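Sialidase domain-containing protein (Dyadobacter fermentans, PDB 5HX0) is of unknown function but has a sialidase-like beta-propeller domain, consistent with a possible role in handling glycans. Local coordinates at residues A[328-341]-A[354-368]. Residues are numbered along the deposited sequence; the frame is centred on the assembly and turned at random.
Sequences YGYRHKPLGIRARI and EIVLRTDGGTTDLGY
Glu354 reaches across to three side chains of 328-341 at once. Its OE2 accepts from Tyr328 OH at 2.6 Å on the anti lone pair and, in a salt bridge, from Arg340 NH2, which comes from above the carboxylate plane; Arg340 NE in turn donates to Tyr328 OH. In a second salt bridge Arg338 NH1 meets OE1 at 2.8 Å, also from above that plane, the guanidinium turned 88° to the carboxylate. Ile355 N donates to Ala339 O at 2.6 Å, Ala339 N returns a bond to Ile355 O, and Ile355 CD1 meets Ile341 CG1. The Val356 methyls lie over one Arg338 guanidinium face, toward its rim, and Tyr330 CE2 over the opposite face, also offset. Leu357 and Arg358 both donate their backbone N to Ile337 O, a classic beta bulge in the outermost strand of this four-stranded propeller blade. Water 2 ties Arg358 O to Pro334 O and Arg338 NE. Thr359 packs against the ring of Pro334, which follows a cis peptide bond, and Gly361 N donates to Leu335 O at 3.0 Å. The 359-366 loop then leads to strand 367-375 of the next blade; Leu335 packs against it, CD1 3.3 Å from Gly362 O and CD2 against Thr364 CG2. Arg331, extended from CG to NE (chi2 160°), grips Leu366 O side-on with NE (2.9 Å) and NH1. Ile337 CD1 packs on Gly367 CA (3.6 Å), where the backbone angles call for glycine. Arg331 NH1 also approaches the edge of the Tyr368 ring, whose OH is hydrogen-bonded to Glu265 OE2; water 1 accepts from Arg331 NH1 and donates to Tyr368 OH.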
ATOM      1  N   TYR A 328      26.348 -14.397   1.844  1.00 12.36           N
ATOM      2  CA  TYR A 328      25.379 -14.967   2.776  1.00 14.25           C
ATOM      3  C   TYR A 328      25.403 -14.233   4.106  1.00 13.30           C
ATOM      4  O   TYR A 328      26.402 -13.623   4.486  1.00 12.57           O
ATOM      5  CB  TYR A 328      25.633 -16.457   3.026  1.00 12.16           C
ATOM      6  CG  TYR A 328      27.094 -16.819   3.185  1.00 11.53           C
ATOM      7  CD1 TYR A 328      27.883 -17.065   2.068  1.00 17.40           C
ATOM      8  CD2 TYR A 328      27.664 -16.960   4.440  1.00 10.49           C
ATOM      9  CE1 TYR A 328      29.216 -17.412   2.189  1.00 14.04           C
ATOM     10  CE2 TYR A 328      29.026 -17.313   4.575  1.00 14.78           C
ATOM     11  CZ  TYR A 328      29.780 -17.538   3.441  1.00 14.79           C
ATOM     12  OH  TYR A 328      31.117 -17.891   3.518  1.00 19.82           O
ATOM     13  N   GLY A 329      24.278 -14.321   4.821  1.00 12.54           N
ATOM     14  CA  GLY A 329      24.228 -13.817   6.174  1.00 11.79           C
ATOM     15  C   GLY A 329      24.888 -14.779   7.144  1.00 14.40           C
ATOM     16  O   GLY A 329      24.918 -15.997   6.938  1.00 15.67           O
ATOM     17  N   TYR A 330      25.440 -14.223   8.216  1.00 10.93           N
ATOM     18  CA  TYR A 330      26.101 -15.018   9.249  1.00 12.38           C
ATOM     19  C   TYR A 330      25.443 -14.683  10.582  1.00 18.76           C
ATOM     20  O   TYR A 330      25.850 -13.755  11.285  1.00 18.52           O
ATOM     21  CB  TYR A 330      27.600 -14.754   9.292  1.00 14.07           C
ATOM     22  CG  TYR A 330      28.355 -15.771  10.113  1.00 18.66           C
ATOM     23  CD1 TYR A 330      28.537 -17.066   9.652  1.00 18.65           C
ATOM     24  CD2 TYR A 330      28.885 -15.436  11.353  1.00 22.93           C
ATOM     25  CE1 TYR A 330      29.259 -18.010  10.405  1.00 18.96           C
ATOM     26  CE2 TYR A 330      29.594 -16.364  12.105  1.00 23.30           C
ATOM     27  CZ  TYR A 330      29.778 -17.642  11.625  1.00 25.34           C
ATOM     28  OH  TYR A 330      30.486 -18.555  12.378  1.00 27.21           O
ATOM     29  N   ARG A 331      24.436 -15.467  10.940  1.00 16.25           N
ATOM     30  CA  ARG A 331      23.646 -15.203  12.140  1.00 13.12           C
ATOM     31  C   ARG A 331      24.178 -16.007  13.313  1.00 19.19           C
ATOM     32  O   ARG A 331      23.454 -16.721  13.995  1.00 22.90           O
ATOM     33  CB  ARG A 331      22.171 -15.489  11.871  1.00 16.99           C
ATOM     34  CG  ARG A 331      21.505 -14.383  11.001  1.00 20.95           C
ATOM     35  CD  ARG A 331      20.226 -14.880  10.326  1.00 25.99           C
ATOM     36  NE  ARG A 331      19.385 -13.788   9.838  1.00 24.96           N
ATOM     37  CZ  ARG A 331      18.125 -13.925   9.413  1.00 24.96           C
ATOM     38  NH1 ARG A 331      17.444 -12.852   9.017  1.00 14.44           N
ATOM     39  NH2 ARG A 331      17.538 -15.122   9.374  1.00 16.01           N
ATOM     40  N   HIS A 332      25.494 -15.919  13.501  1.00 20.46           N
ATOM     41  CA  HIS A 332      26.195 -16.477  14.655  1.00 21.02           C
ATOM     42  C   HIS A 332      27.199 -15.434  15.113  1.00 27.87           C
ATOM     43  O   HIS A 332      27.470 -14.469  14.401  1.00 25.18           O
ATOM     44  CB  HIS A 332      26.887 -17.794  14.298  1.00 19.48           C
ATOM     45  CG  HIS A 332      26.007 -18.727  13.533  1.00 23.47           C
ATOM     46  ND1 HIS A 332      25.137 -19.598  14.149  1.00 25.64           N
ATOM     47  CD2 HIS A 332      25.810 -18.877  12.202  1.00 27.77           C
ATOM     48  CE1 HIS A 332      24.471 -20.276  13.232  1.00 26.87           C
ATOM     49  NE2 HIS A 332      24.854 -19.851  12.040  1.00 24.87           N
ATOM     50  N   LYS A 333      27.750 -15.606  16.312  1.00 28.40           N
ATOM     51  CA  LYS A 333      28.781 -14.673  16.779  1.00 20.16           C
ATOM     52  C   LYS A 333      30.052 -14.825  15.961  1.00 22.69           C
ATOM     53  O   LYS A 333      30.517 -15.938  15.727  1.00 28.45           O
ATOM     54  CB  LYS A 333      29.102 -14.889  18.269  1.00 29.46           C
ATOM     55  CG  LYS A 333      27.903 -14.788  19.204  1.00 50.84           C
ATOM     56  CD  LYS A 333      27.013 -13.580  18.884  1.00 61.79           C
ATOM     57  CE  LYS A 333      27.096 -12.477  19.952  1.00 62.92           C
ATOM     58  NZ  LYS A 333      26.355 -11.226  19.539  1.00 49.53           N
ATOM     59  N   PRO A 334      30.622 -13.708  15.510  1.00 20.66           N
ATOM     60  CA  PRO A 334      30.106 -12.341  15.586  1.00 17.39           C
ATOM     61  C   PRO A 334      29.133 -12.068  14.435  1.00 16.17           C
ATOM     62  O   PRO A 334      29.471 -12.361  13.283  1.00 18.59           O
ATOM     63  CB  PRO A 334      31.365 -11.490  15.455  1.00 20.88           C
ATOM     64  CG  PRO A 334      32.269 -12.308  14.610  1.00 23.08           C
ATOM     65  CD  PRO A 334      31.918 -13.767  14.819  1.00 22.40           C
ATOM     66  N   LEU A 335      27.967 -11.516  14.749  1.00 17.12           N
ATOM     67  CA  LEU A 335      26.878 -11.403  13.777  1.00 16.48           C
ATOM     68  C   LEU A 335      27.251 -10.512  12.604  1.00 17.51           C
ATOM     69  O   LEU A 335      27.750  -9.405  12.798  1.00 16.79           O
ATOM     70  CB  LEU A 335      25.648 -10.829  14.458  1.00 18.28           C
ATOM     71  CG  LEU A 335      25.061 -11.641  15.605  1.00 22.30           C
ATOM     72  CD1 LEU A 335      24.078 -10.779  16.372  1.00 22.33           C
ATOM     73  CD2 LEU A 335      24.368 -12.864  15.031  1.00 21.96           C
ATOM     74  N   GLY A 336      26.972 -10.979  11.385  1.00 16.60           N
ATOM     75  CA  GLY A 336      27.165 -10.114  10.228  1.00 16.79           C
ATOM     76  C   GLY A 336      26.975 -10.774   8.874  1.00 13.95           C
ATOM     77  O   GLY A 336      26.032 -11.550   8.669  1.00 14.03           O
ATOM     78  N   ILE A 337      27.884 -10.467   7.947  1.00 12.74           N
ATOM     79  CA  ILE A 337      27.736 -10.772   6.527  1.00 15.93           C
ATOM     80  C   ILE A 337      29.053 -11.346   6.054  1.00 12.89           C
ATOM     81  O   ILE A 337      30.108 -10.791   6.368  1.00 15.30           O
ATOM     82  CB  ILE A 337      27.402  -9.519   5.682  1.00 13.47           C
ATOM     83  CG1 ILE A 337      26.255  -8.674   6.284  1.00 15.27           C
ATOM     84  CG2 ILE A 337      27.176  -9.899   4.193  1.00 13.38           C
ATOM     85  CD1 ILE A 337      24.866  -9.336   6.305  1.00 15.35           C
ATOM     86  N   ARG A 338      28.999 -12.420   5.262  1.00 12.59           N
ATOM     87  CA  ARG A 338      30.211 -13.056   4.746  1.00 14.07           C
ATOM     88  C   ARG A 338      30.022 -13.451   3.281  1.00 17.44           C
ATOM     89  O   ARG A 338      28.921 -13.377   2.725  1.00 13.70           O
ATOM     90  CB  ARG A 338      30.585 -14.275   5.613  1.00 15.09           C
ATOM     91  CG  ARG A 338      30.837 -13.876   7.077  1.00 13.24           C
ATOM     92  CD  ARG A 338      31.219 -15.032   7.982  1.00 21.61           C
ATOM     93  NE  ARG A 338      31.481 -14.501   9.323  1.00 17.12           N
ATOM     94  CZ  ARG A 338      32.371 -15.006  10.170  1.00 28.04           C
ATOM     95  NH1 ARG A 338      33.093 -16.069   9.830  1.00 26.37           N
ATOM     96  NH2 ARG A 338      32.539 -14.441  11.357  1.00 16.50           N
ATOM     97  N   ALA A 339      31.112 -13.897   2.655  1.00 14.00           N
ATOM     98  CA  ALA A 339      31.064 -14.302   1.260  1.00 18.33           C
ATOM     99  C   ALA A 339      32.289 -15.145   0.934  1.00 18.73           C
ATOM    100  O   ALA A 339      33.265 -15.173   1.687  1.00 16.68           O
ATOM    101  CB  ALA A 339      30.994 -13.081   0.327  1.00 14.14           C
ATOM    102  N   ARG A 340      32.223 -15.834  -0.209  1.00 14.97           N
ATOM    103  CA  ARG A 340      33.407 -16.476  -0.759  1.00 16.41           C
ATOM    104  C   ARG A 340      33.295 -16.476  -2.279  1.00 15.21           C
ATOM    105  O   ARG A 340      32.199 -16.427  -2.829  1.00 17.51           O
ATOM    106  CB  ARG A 340      33.595 -17.903  -0.203  1.00 21.38           C
ATOM    107  CG  ARG A 340      32.379 -18.813  -0.279  1.00 23.77           C
ATOM    108  CD  ARG A 340      32.609 -20.123   0.528  1.00 21.55           C
ATOM    109  NE  ARG A 340      32.576 -19.911   1.977  1.00 23.27           N
ATOM    110  CZ  ARG A 340      33.117 -20.737   2.871  1.00 29.50           C
ATOM    111  NH1 ARG A 340      33.747 -21.843   2.468  1.00 27.21           N
ATOM    112  NH2 ARG A 340      33.047 -20.459   4.168  1.00 20.85           N
ATOM    113  N   ILE A 341      34.437 -16.503  -2.958  1.00 13.18           N
ATOM    114  CA  ILE A 341      34.459 -16.438  -4.412  1.00 17.84           C
ATOM    115  C   ILE A 341      34.767 -17.828  -4.940  1.00 16.17           C
ATOM    116  O   ILE A 341      35.843 -18.372  -4.672  1.00 17.48           O
ATOM    117  CB  ILE A 341      35.486 -15.412  -4.915  1.00 18.28           C
ATOM    118  CG1 ILE A 341      35.103 -14.003  -4.452  1.00 17.97           C
ATOM    119  CG2 ILE A 341      35.611 -15.500  -6.443  1.00 15.02           C
ATOM    120  CD1 ILE A 341      36.095 -12.928  -4.923  1.00 21.97           C
ATOM    121  N   GLU A 354      36.918 -17.612   3.108  1.00 18.58           N
ATOM    122  CA  GLU A 354      35.751 -16.821   3.475  1.00 18.97           C
ATOM    123  C   GLU A 354      36.137 -15.357   3.681  1.00 20.40           C
ATOM    124  O   GLU A 354      37.124 -15.042   4.358  1.00 22.24           O
ATOM    125  CB  GLU A 354      35.096 -17.386   4.732  1.00 23.73           C
ATOM    126  CG  GLU A 354      33.819 -16.674   5.147  1.00 25.37           C
ATOM    127  CD  GLU A 354      33.082 -17.428   6.238  1.00 29.76           C
ATOM    128  OE1 GLU A 354      33.552 -17.423   7.389  1.00 24.45           O
ATOM    129  OE2 GLU A 354      32.038 -18.044   5.934  1.00 24.11           O
ATOM    130  N   ILE A 355      35.364 -14.477   3.066  1.00 17.38           N
ATOM    131  CA  ILE A 355      35.518 -13.032   3.154  1.00 21.73           C
ATOM    132  C   ILE A 355      34.569 -12.562   4.247  1.00 22.63           C
ATOM    133  O   ILE A 355      33.365 -12.834   4.179  1.00 19.94           O
ATOM    134  CB  ILE A 355      35.170 -12.373   1.804  1.00 23.17           C
ATOM    135  CG1 ILE A 355      36.027 -12.961   0.677  1.00 22.92           C
ATOM    136  CG2 ILE A 355      35.276 -10.861   1.878  1.00 25.09           C
ATOM    137  CD1 ILE A 355      35.520 -12.634  -0.717  1.00 26.95           C
ATOM    138  N   VAL A 356      35.074 -11.876   5.270  1.00 13.75           N
ATOM    139  CA  VAL A 356      34.191 -11.431   6.351  1.00 20.00           C
ATOM    140  C   VAL A 356      33.897  -9.952   6.139  1.00 18.82           C
ATOM    141  O   VAL A 356      34.790  -9.109   6.270  1.00 18.39           O
ATOM    142  CB  VAL A 356      34.791 -11.710   7.739  1.00 21.63           C
ATOM    143  CG1 VAL A 356      33.798 -11.297   8.823  1.00 20.68           C
ATOM    144  CG2 VAL A 356      35.123 -13.210   7.891  1.00 18.64           C
ATOM    145  N   LEU A 357      32.640  -9.619   5.817  1.00 17.36           N
ATOM    146  CA  LEU A 357      32.319  -8.225   5.500  1.00 15.28           C
ATOM    147  C   LEU A 357      31.855  -7.419   6.716  1.00 17.94           C
ATOM    148  O   LEU A 357      32.152  -6.222   6.814  1.00 15.06           O
ATOM    149  CB  LEU A 357      31.246  -8.156   4.402  1.00 13.27           C
ATOM    150  CG  LEU A 357      31.610  -8.803   3.062  1.00 18.77           C
ATOM    151  CD1 LEU A 357      30.433  -8.741   2.106  1.00 19.98           C
ATOM    152  CD2 LEU A 357      32.841  -8.126   2.448  1.00 25.95           C
ATOM    153  N   ARG A 358      31.117  -8.030   7.638  1.00 13.16           N
ATOM    154  CA  ARG A 358      30.593  -7.325   8.807  1.00 14.33           C
ATOM    155  C   ARG A 358      30.630  -8.267   9.994  1.00 15.19           C
ATOM    156  O   ARG A 358      30.302  -9.449   9.860  1.00 20.95           O
ATOM    157  CB  ARG A 358      29.131  -6.832   8.624  1.00 11.43           C
ATOM    158  CG  ARG A 358      28.887  -5.852   7.488  1.00 16.48           C
ATOM    159  CD  ARG A 358      29.488  -4.481   7.785  1.00 16.14           C
ATOM    160  NE  ARG A 358      28.826  -3.729   8.846  1.00 16.97           N
ATOM    161  CZ  ARG A 358      27.992  -2.712   8.630  1.00 17.84           C
ATOM    162  NH1 ARG A 358      27.691  -2.337   7.391  1.00 16.70           N
ATOM    163  NH2 ARG A 358      27.469  -2.060   9.648  1.00 17.31           N
ATOM    164  N   THR A 359      31.026  -7.737  11.153  1.00 15.71           N
ATOM    165  CA  THR A 359      31.001  -8.477  12.410  1.00 14.35           C
ATOM    166  C   THR A 359      30.271  -7.718  13.509  1.00 22.29           C
ATOM    167  O   THR A 359      30.248  -8.190  14.655  1.00 22.22           O
ATOM    168  CB  THR A 359      32.434  -8.784  12.900  1.00 21.66           C
ATOM    169  OG1 THR A 359      33.149  -7.554  13.046  1.00 18.83           O
ATOM    170  CG2 THR A 359      33.184  -9.662  11.901  1.00 19.69           C
ATOM    171  N   ASP A 360      29.681  -6.558  13.198  1.00 18.55           N
ATOM    172  CA  ASP A 360      29.173  -5.628  14.203  1.00 19.36           C
ATOM    173  C   ASP A 360      27.657  -5.684  14.374  1.00 18.89           C
ATOM    174  O   ASP A 360      27.058  -4.717  14.870  1.00 17.43           O
ATOM    175  CB  ASP A 360      29.602  -4.197  13.851  1.00 21.74           C
ATOM    176  CG  ASP A 360      29.164  -3.766  12.440  1.00 23.87           C
ATOM    177  OD1 ASP A 360      29.185  -4.602  11.507  1.00 20.49           O
ATOM    178  OD2 ASP A 360      28.808  -2.578  12.263  1.00 21.31           O
ATOM    179  N   GLY A 361      27.013  -6.779  13.976  1.00 16.31           N
ATOM    180  CA  GLY A 361      25.558  -6.836  14.075  1.00 15.19           C
ATOM    181  C   GLY A 361      25.087  -6.887  15.519  1.00 22.28           C
ATOM    182  O   GLY A 361      25.746  -7.453  16.394  1.00 22.92           O
ATOM    183  N   GLY A 362      23.906  -6.306  15.763  1.00 14.22           N
ATOM    184  CA  GLY A 362      23.287  -6.295  17.079  1.00 22.40           C
ATOM    185  C   GLY A 362      22.528  -7.570  17.406  1.00 25.21           C
ATOM    186  O   GLY A 362      22.944  -8.335  18.275  1.00 26.46           O
ATOM    187  N   THR A 363      21.423  -7.814  16.705  1.00 19.78           N
ATOM    188  CA  THR A 363      20.615  -9.021  16.836  1.00 19.24           C
ATOM    189  C   THR A 363      20.691  -9.821  15.543  1.00 20.25           C
ATOM    190  O   THR A 363      21.236  -9.367  14.539  1.00 19.45           O
ATOM    191  CB  THR A 363      19.151  -8.684  17.136  1.00 20.60           C
ATOM    192  OG1 THR A 363      18.544  -8.154  15.946  1.00 22.05           O
ATOM    193  CG2 THR A 363      19.042  -7.646  18.237  1.00 18.07           C
ATOM    194  N   THR A 364      20.133 -11.034  15.581  1.00 17.36           N
ATOM    195  CA  THR A 364      20.128 -11.906  14.411  1.00 20.27           C
ATOM    196  C   THR A 364      19.207 -11.411  13.294  1.00 19.05           C
ATOM    197  O   THR A 364      19.201 -12.005  12.208  1.00 19.95           O
ATOM    198  CB  THR A 364      19.715 -13.316  14.838  1.00 25.26           C
ATOM    199  OG1 THR A 364      18.456 -13.236  15.510  1.00 19.69           O
ATOM    200  CG2 THR A 364      20.762 -13.925  15.794  1.00 22.06           C
ATOM    201  N   ASP A 365      18.437 -10.340  13.519  1.00 17.67           N
ATOM    202  CA  ASP A 365      17.518  -9.817  12.503  1.00 12.86           C
ATOM    203  C   ASP A 365      18.313  -8.910  11.557  1.00 14.50           C
ATOM    204  O   ASP A 365      18.257  -7.679  11.607  1.00 13.65           O
ATOM    205  CB  ASP A 365      16.351  -9.107  13.184  1.00 13.88           C
ATOM    206  CG  ASP A 365      15.219  -8.747  12.231  1.00 16.28           C
ATOM    207  OD1 ASP A 365      15.180  -9.245  11.090  1.00 15.92           O
ATOM    208  OD2 ASP A 365      14.331  -7.965  12.659  1.00 16.44           O
ATOM    209  N   LEU A 366      19.059  -9.552  10.663  1.00 12.45           N
ATOM    210  CA  LEU A 366      19.922  -8.898   9.679  1.00 10.05           C
ATOM    211  C   LEU A 366      20.238  -9.935   8.612  1.00 13.18           C
ATOM    212  O   LEU A 366      19.841 -11.095   8.729  1.00 16.02           O
ATOM    213  CB  LEU A 366      21.209  -8.342  10.324  1.00  8.90           C
ATOM    214  CG  LEU A 366      22.007  -9.267  11.261  1.00 14.53           C
ATOM    215  CD1 LEU A 366      22.757 -10.387  10.509  1.00 19.88           C
ATOM    216  CD2 LEU A 366      23.025  -8.475  12.126  1.00 14.03           C
ATOM    217  N   GLY A 367      20.995  -9.522   7.590  1.00 11.10           N
ATOM    218  CA  GLY A 367      21.488 -10.450   6.589  1.00 15.56           C
ATOM    219  C   GLY A 367      20.825 -10.339   5.231  1.00 14.22           C
ATOM    220  O   GLY A 367      20.601  -9.234   4.720  1.00 10.83           O
ATOM    221  N   TYR A 368      20.500 -11.483   4.633  1.00 13.40           N
ATOM    222  CA  TYR A 368      19.917 -11.542   3.295  1.00  7.42           C
ATOM    223  C   TYR A 368      20.702 -10.702   2.275  1.00  9.96           C
ATOM    224  O   TYR A 368      20.116  -9.844   1.607  1.00 11.20           O
ATOM    225  CB  TYR A 368      18.459 -11.100   3.336  1.00 10.49           C
ATOM    226  CG  TYR A 368      17.499 -12.122   3.924  1.00 12.10           C
ATOM    227  CD1 TYR A 368      17.654 -12.600   5.224  1.00 11.08           C
ATOM    228  CD2 TYR A 368      16.452 -12.630   3.159  1.00  8.60           C
ATOM    229  CE1 TYR A 368      16.779 -13.549   5.768  1.00  9.67           C
ATOM    230  CE2 TYR A 368      15.575 -13.570   3.681  1.00 11.68           C
ATOM    231  CZ  TYR A 368      15.744 -14.026   4.983  1.00 14.98           C
ATOM    232  OH  TYR A 368      14.858 -14.954   5.482  1.00 15.35           O
TER
HETATM  233  O   HOH W   1      14.467 -14.010   8.430  1.00 30.46           O
HETATM  234  O   HOH W   2      30.370 -12.210  10.652  1.00 20.86           O